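Local coordinates for regulatory protein PcrH (Pseudomonas aeruginosa, PDB 2XCB) that binds the chaperone-binding region of the translocator PopD and probably keeps this type III secretion protein ready for export, at residues Asn84-Pro89 with Ala117-His122; Ile40-Cys45 with Leu56-Cys61. One frame throughout, in Å; residues are numbered along the deposited sequence.

In the fold
From the N terminus the chain runs through helix 15-30 and then into helix 34-47, which turns back through a short loop into helix 52-64. Interaction 2 closes this antiparallel hairpin. The chain goes on through helix 68-81 before interaction 1 opens in the loop and first turn leading into helix 87-98; that contact closes after helix 102-117, at the entry to the last helix, 123-140. The two contacts therefore follow in series, without nesting or crossing. Their centres are about 20 Å apart, on opposite sides of the chain's centre, yet they touch: Phe88 and Arg87 pack on Leu56. The all-helical build, with successive antiparallel pairs, is consistent with a tetratricopeptide-repeat chaperone of type III secretion.

Interaction 1 of 2, residues Asn84-Pro89 with Ala117-His122; sequences NEPRFP and AAQPAH
The His122 imidazole carries Pro86 on one face and Arg87 near its plane at an edge. Pro86 CG sits 3.5 Å from the centroid of the His122 ring and only 5° off the normal, a CH-pi contact pressed almost onto the ring centre. The proline ring crosses the imidazole at about a right angle, and Pro86 CD reaches His122 NE2 at 3.8 Å. At the edge, Arg87 NE comes within 4.3 Å of His122 CE1. Glu85 OE2 approaches His122 CE1 obliquely, at 3.9 Å, its carboxylate nearly perpendicular to the ring.

The guanidinium of Arg87 has Glu85 at its own edge. It grips the carboxylate side-on: NE bonds to OE2, and Arg87 NH2 bonds to Glu85 OE1 at 2.7 Å as a salt bridge, both oxygens being met from above the carboxylate plane. Arg87 N also donates to Glu85 OE2, at 2.9 Å and through the anti lone pair, a capping bond at the turn that leads into the helix. NH1 of Arg87 bonds to the backbone of the bound peptide, and NH2, besides Glu85, to a polar side chain of it.

Further along, Gln119, extended beyond CG, delivers NE2 to Asn84 O at 2.8 Å with a 163° N-H...O angle; the carbonyl oxygen lies in the amide plane. His122 itself takes the N-cap position of helix 123-140.

Three N-H groups thus fix the Glu85 carboxylate, which probably helps to hold Arg87 in position for the peptide. The Glu85 carboxylate beside the imidazole would tend to stabilise a protonated His122, although nearby Arg87 probably offsets much of that effect.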
loop_
_atom_site.group_PDB
_atom_site.type_symbol
_atom_site.label_atom_id
_atom_site.label_comp_id
_atom_site.label_asym_id
_atom_site.label_seq_id
_atom_site.Cartn_x
_atom_site.Cartn_y
_atom_site.Cartn_z
ATOM N N ASN A 84 -7.526 -0.644 26.545
ATOM C CA ASN A 84 -7.450 0.710 27.141
ATOM C C ASN A 84 -7.866 1.886 26.210
ATOM O O ASN A 84 -8.053 3.001 26.649
ATOM C CB ASN A 84 -6.033 0.964 27.645
ATOM C CG ASN A 84 -5.750 0.188 28.922
ATOM O OD1 ASN A 84 -6.688 -0.017 29.707
ATOM N ND2 ASN A 84 -4.501 -0.302 29.113
ATOM N N GLU A 85 -7.982 1.602 24.914
ATOM C CA GLU A 85 -8.216 2.664 23.922
ATOM C C GLU A 85 -9.683 3.097 23.888
ATOM O O GLU A 85 -10.586 2.317 23.485
ATOM C CB GLU A 85 -7.712 2.163 22.537
ATOM C CG GLU A 85 -8.112 2.975 21.349
ATOM C CD GLU A 85 -7.473 4.325 21.457
ATOM O OE1 GLU A 85 -6.219 4.420 21.319
ATOM O OE2 GLU A 85 -8.252 5.260 21.729
ATOM N N PRO A 86 -9.938 4.351 24.288
ATOM C CA PRO A 86 -11.299 4.932 24.360
ATOM C C PRO A 86 -11.910 5.175 22.986
ATOM O O PRO A 86 -13.150 5.206 22.878
ATOM C CB PRO A 86 -11.067 6.263 25.096
ATOM C CG PRO A 86 -9.627 6.596 24.745
ATOM C CD PRO A 86 -8.936 5.271 24.850
ATOM N N ARG A 87 -11.097 5.310 21.916
ATOM C CA ARG A 87 -11.653 5.575 20.585
ATOM C C ARG A 87 -12.572 4.473 20.075
ATOM O O ARG A 87 -13.531 4.760 19.391
ATOM C CB ARG A 87 -10.585 5.876 19.551
ATOM C CG ARG A 87 -10.052 7.280 19.722
ATOM C CD ARG A 87 -8.700 7.608 18.908
ATOM N NE ARG A 87 -7.559 6.871 19.440
ATOM C CZ ARG A 87 -6.297 6.951 18.973
ATOM N NH1 ARG A 87 -6.011 7.695 17.895
ATOM N NH2 ARG A 87 -5.324 6.249 19.571
ATOM N N PHE A 88 -12.250 3.227 20.370
ATOM C CA PHE A 88 -13.078 2.136 19.904
ATOM C C PHE A 88 -14.501 2.262 20.417
ATOM O O PHE A 88 -15.407 2.306 19.616
ATOM C CB PHE A 88 -12.423 0.799 20.268
ATOM C CG PHE A 88 -11.138 0.508 19.439
ATOM C CD1 PHE A 88 -11.206 0.406 18.034
ATOM C CD2 PHE A 88 -9.880 0.455 20.071
ATOM C CE1 PHE A 88 -10.057 0.099 17.249
ATOM C CE2 PHE A 88 -8.700 0.198 19.339
ATOM C CZ PHE A 88 -8.789 0.013 17.890
ATOM N N PRO A 89 -14.723 2.278 21.759
ATOM C CA PRO A 89 -16.172 2.269 22.150
ATOM C C PRO A 89 -16.825 3.608 21.842
ATOM O O PRO A 89 -17.963 3.683 21.537
ATOM C CB PRO A 89 -16.107 2.060 23.686
ATOM C CG PRO A 89 -14.674 2.252 24.083
ATOM C CD PRO A 89 -13.881 1.794 22.864
ATOM N N ALA A 117 -11.206 8.675 30.885
ATOM C CA ALA A 117 -10.918 9.274 32.220
ATOM C C ALA A 117 -9.598 8.774 32.854
ATOM O O ALA A 117 -8.973 9.484 33.618
ATOM C CB ALA A 117 -12.119 9.097 33.223
ATOM N N ALA A 118 -9.183 7.559 32.550
ATOM C CA ALA A 118 -8.000 7.030 33.161
ATOM C C ALA A 118 -6.665 7.521 32.513
ATOM O O ALA A 118 -5.599 7.109 32.949
ATOM C CB ALA A 118 -8.065 5.532 33.148
ATOM N N GLN A 119 -6.726 8.331 31.456
ATOM C CA GLN A 119 -5.508 8.685 30.695
ATOM C C GLN A 119 -5.458 10.174 30.376
ATOM O O GLN A 119 -6.315 10.662 29.670
ATOM C CB GLN A 119 -5.422 7.820 29.417
ATOM C CG GLN A 119 -5.450 6.296 29.719
ATOM C CD GLN A 119 -5.781 5.395 28.515
ATOM O OE1 GLN A 119 -5.037 5.398 27.516
ATOM N NE2 GLN A 119 -6.892 4.590 28.617
ATOM N N PRO A 120 -4.435 10.907 30.875
ATOM C CA PRO A 120 -4.391 12.378 30.634
ATOM C C PRO A 120 -4.356 12.821 29.145
ATOM O O PRO A 120 -4.956 13.843 28.790
ATOM C CB PRO A 120 -3.147 12.824 31.412
ATOM C CG PRO A 120 -2.946 11.736 32.456
ATOM C CD PRO A 120 -3.326 10.469 31.752
ATOM N N ALA A 121 -3.728 12.026 28.281
ATOM C CA ALA A 121 -3.773 12.251 26.808
ATOM C C ALA A 121 -5.210 12.358 26.229
ATOM O O ALA A 121 -5.438 12.961 25.171
ATOM C CB ALA A 121 -3.016 11.111 26.086
ATOM N N HIS A 122 -6.169 11.745 26.925
ATOM C CA HIS A 122 -7.529 11.664 26.427
ATOM C C HIS A 122 -8.558 12.515 27.213
ATOM O O HIS A 122 -9.754 12.186 27.226
ATOM C CB HIS A 122 -7.986 10.203 26.407
ATOM C CG HIS A 122 -7.296 9.338 25.392
ATOM N ND1 HIS A 122 -7.580 9.402 24.039
ATOM C CD2 HIS A 122 -6.415 8.318 25.545
ATOM C CE1 HIS A 122 -6.884 8.474 23.403
ATOM N NE2 HIS A 122 -6.181 7.797 24.294
#

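Interaction 2 of 2, residues Ile40-Cys45 with Leu56-Cys61; sequences IFQALC and LGLGAC
Phe41 lays its ring flat against the main chain of Gly57, and aromatic contacts lead this helix-helix interface. Gly57 CA stands 3.7 Å from the centroid of the Phe41 ring, 7° off the normal, a CH-pi contact over the face; the peptide carbon joins in, with Gly57 C at 3.4 Å from Phe41 CD2. With no side chain on Gly57, the ring comes right down on the backbone. A sulfur-aromatic contact meets the edge of the same ring: Cys61 SG lies in the ring plane, 3.7 Å from Phe41 CD2. Both the face and the edge of the ring are thus met by residues four apart on helix 52-64.

Apolar contacts continue from there. Phe41 CB touches Leu58 CB at 3.9 Å, beside the closest CA pair, Phe41 and Leu58. Leu58, whose CG stands anti to the backbone N (chi1 178°), carries its methyls along the flank of helix 34-47: CD2 reaches Cys45 SG at 4.0 Å, and Leu58 CD1 lies 4.1 Å from Gln42 CB.

The polar end of Gln42 meets Leu58 by van der Waals contact, with OE1 3.8 Å from Leu58 CD2. The two side chains run side by side and point the same way, and the bend of Gln42 at chi2 turns OE1 toward the methyl.

The short segments run antiparallel at 148°, their axes 8.6 Å apart at closest approach. Around this hairpin, Leu44 and Ala60 meet helix 15-30, Leu56, Leu58 and Ala60 meet helix 68-81, and Phe41, Leu56 and Ala60 each pack on an apolar side chain of the bound peptide, while Gln42 touches Met9 of the second subunit.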
loop_
_atom_site.group_PDB
_atom_site.type_symbol
_atom_site.label_atom_id
_atom_site.label_comp_id
_atom_site.label_asym_id
_atom_site.label_seq_id
_atom_site.Cartn_x
_atom_site.Cartn_y
_atom_site.Cartn_z
ATOM N N ILE A 40 -6.554 0.183 1.775
ATOM C CA ILE A 40 -5.238 0.059 2.410
ATOM C C ILE A 40 -5.326 -0.541 3.848
ATOM O O ILE A 40 -4.591 -1.480 4.221
ATOM C CB ILE A 40 -4.568 1.433 2.371
ATOM C CG1 ILE A 40 -4.386 1.810 0.892
ATOM C CG2 ILE A 40 -3.249 1.434 3.180
ATOM C CD1 ILE A 40 -3.229 1.020 0.232
ATOM N N PHE A 41 -6.321 -0.072 4.639
ATOM C CA PHE A 41 -6.426 -0.601 6.002
ATOM C C PHE A 41 -6.888 -2.056 6.023
ATOM O O PHE A 41 -6.411 -2.819 6.871
ATOM C CB PHE A 41 -7.329 0.292 6.893
ATOM C CG PHE A 41 -6.726 1.603 7.191
ATOM C CD1 PHE A 41 -5.518 1.687 7.828
ATOM C CD2 PHE A 41 -7.397 2.774 6.861
ATOM C CE1 PHE A 41 -4.959 2.958 8.106
ATOM C CE2 PHE A 41 -6.868 3.979 7.140
ATOM C CZ PHE A 41 -5.658 4.082 7.723
ATOM N N GLN A 42 -7.796 -2.413 5.111
ATOM C CA GLN A 42 -8.236 -3.749 4.995
ATOM C C GLN A 42 -7.014 -4.602 4.667
ATOM O O GLN A 42 -6.850 -5.681 5.243
ATOM C CB GLN A 42 -9.344 -3.835 3.933
ATOM C CG GLN A 42 -9.701 -5.214 3.410
ATOM C CD GLN A 42 -10.566 -6.054 4.347
ATOM O OE1 GLN A 42 -11.327 -5.535 5.154
ATOM N NE2 GLN A 42 -10.454 -7.366 4.220
ATOM N N ALA A 43 -6.103 -4.084 3.816
ATOM C CA ALA A 43 -4.905 -4.896 3.479
ATOM C C ALA A 43 -4.092 -5.110 4.741
ATOM O O ALA A 43 -3.675 -6.224 5.009
ATOM C CB ALA A 43 -4.026 -4.199 2.364
ATOM N N LEU A 44 -3.787 -4.004 5.458
ATOM C CA LEU A 44 -2.997 -4.082 6.647
ATOM C C LEU A 44 -3.573 -4.987 7.770
ATOM O O LEU A 44 -2.802 -5.762 8.342
ATOM C CB LEU A 44 -2.703 -2.707 7.185
ATOM C CG LEU A 44 -1.771 -1.853 6.329
ATOM C CD1 LEU A 44 -2.087 -0.463 6.678
ATOM C CD2 LEU A 44 -0.249 -2.184 6.588
ATOM N N CYS A 45 -4.882 -4.895 8.059
ATOM C CA CYS A 45 -5.607 -5.859 8.923
ATOM C C CYS A 45 -5.440 -7.354 8.490
ATOM O O CYS A 45 -5.473 -8.295 9.333
ATOM C CB CYS A 45 -7.115 -5.522 8.949
ATOM S SG CYS A 45 -7.471 -3.942 9.793
ATOM N N LEU A 56 -8.760 0.486 13.860
ATOM C CA LEU A 56 -9.202 1.894 14.070
ATOM C C LEU A 56 -9.301 2.539 12.731
ATOM O O LEU A 56 -10.313 3.149 12.393
ATOM C CB LEU A 56 -8.219 2.685 15.004
ATOM C CG LEU A 56 -8.859 4.056 15.387
ATOM C CD1 LEU A 56 -10.208 3.837 16.117
ATOM C CD2 LEU A 56 -7.909 4.908 16.201
ATOM N N GLY A 57 -8.233 2.435 11.931
ATOM C CA GLY A 57 -8.254 3.000 10.545
ATOM C C GLY A 57 -9.391 2.434 9.649
ATOM O O GLY A 57 -10.188 3.205 9.033
ATOM N N LEU A 58 -9.503 1.113 9.637
ATOM C CA LEU A 58 -10.531 0.454 8.812
ATOM C C LEU A 58 -11.893 0.952 9.325
ATOM O O LEU A 58 -12.806 1.327 8.528
ATOM C CB LEU A 58 -10.364 -1.067 8.960
ATOM C CG LEU A 58 -11.359 -1.988 8.215
ATOM C CD1 LEU A 58 -11.379 -1.620 6.747
ATOM C CD2 LEU A 58 -11.197 -3.549 8.408
ATOM N N GLY A 59 -12.115 0.828 10.644
ATOM C CA GLY A 59 -13.413 1.362 11.251
ATOM C C GLY A 59 -13.750 2.776 10.875
ATOM O O GLY A 59 -14.845 3.033 10.464
ATOM N N ALA A 60 -12.781 3.703 10.979
ATOM C CA ALA A 60 -13.010 5.089 10.728
ATOM C C ALA A 60 -13.423 5.301 9.254
ATOM O O ALA A 60 -14.318 6.126 8.944
ATOM C CB ALA A 60 -11.733 5.843 11.068
ATOM N N CYS A 61 -12.790 4.542 8.329
ATOM C CA CYS A 61 -13.132 4.649 6.912
ATOM C C CYS A 61 -14.536 4.232 6.612
ATOM O O CYS A 61 -15.228 4.922 5.898
ATOM C CB CYS A 61 -12.180 3.805 6.022
ATOM S SG CYS A 61 -10.589 4.448 6.002
#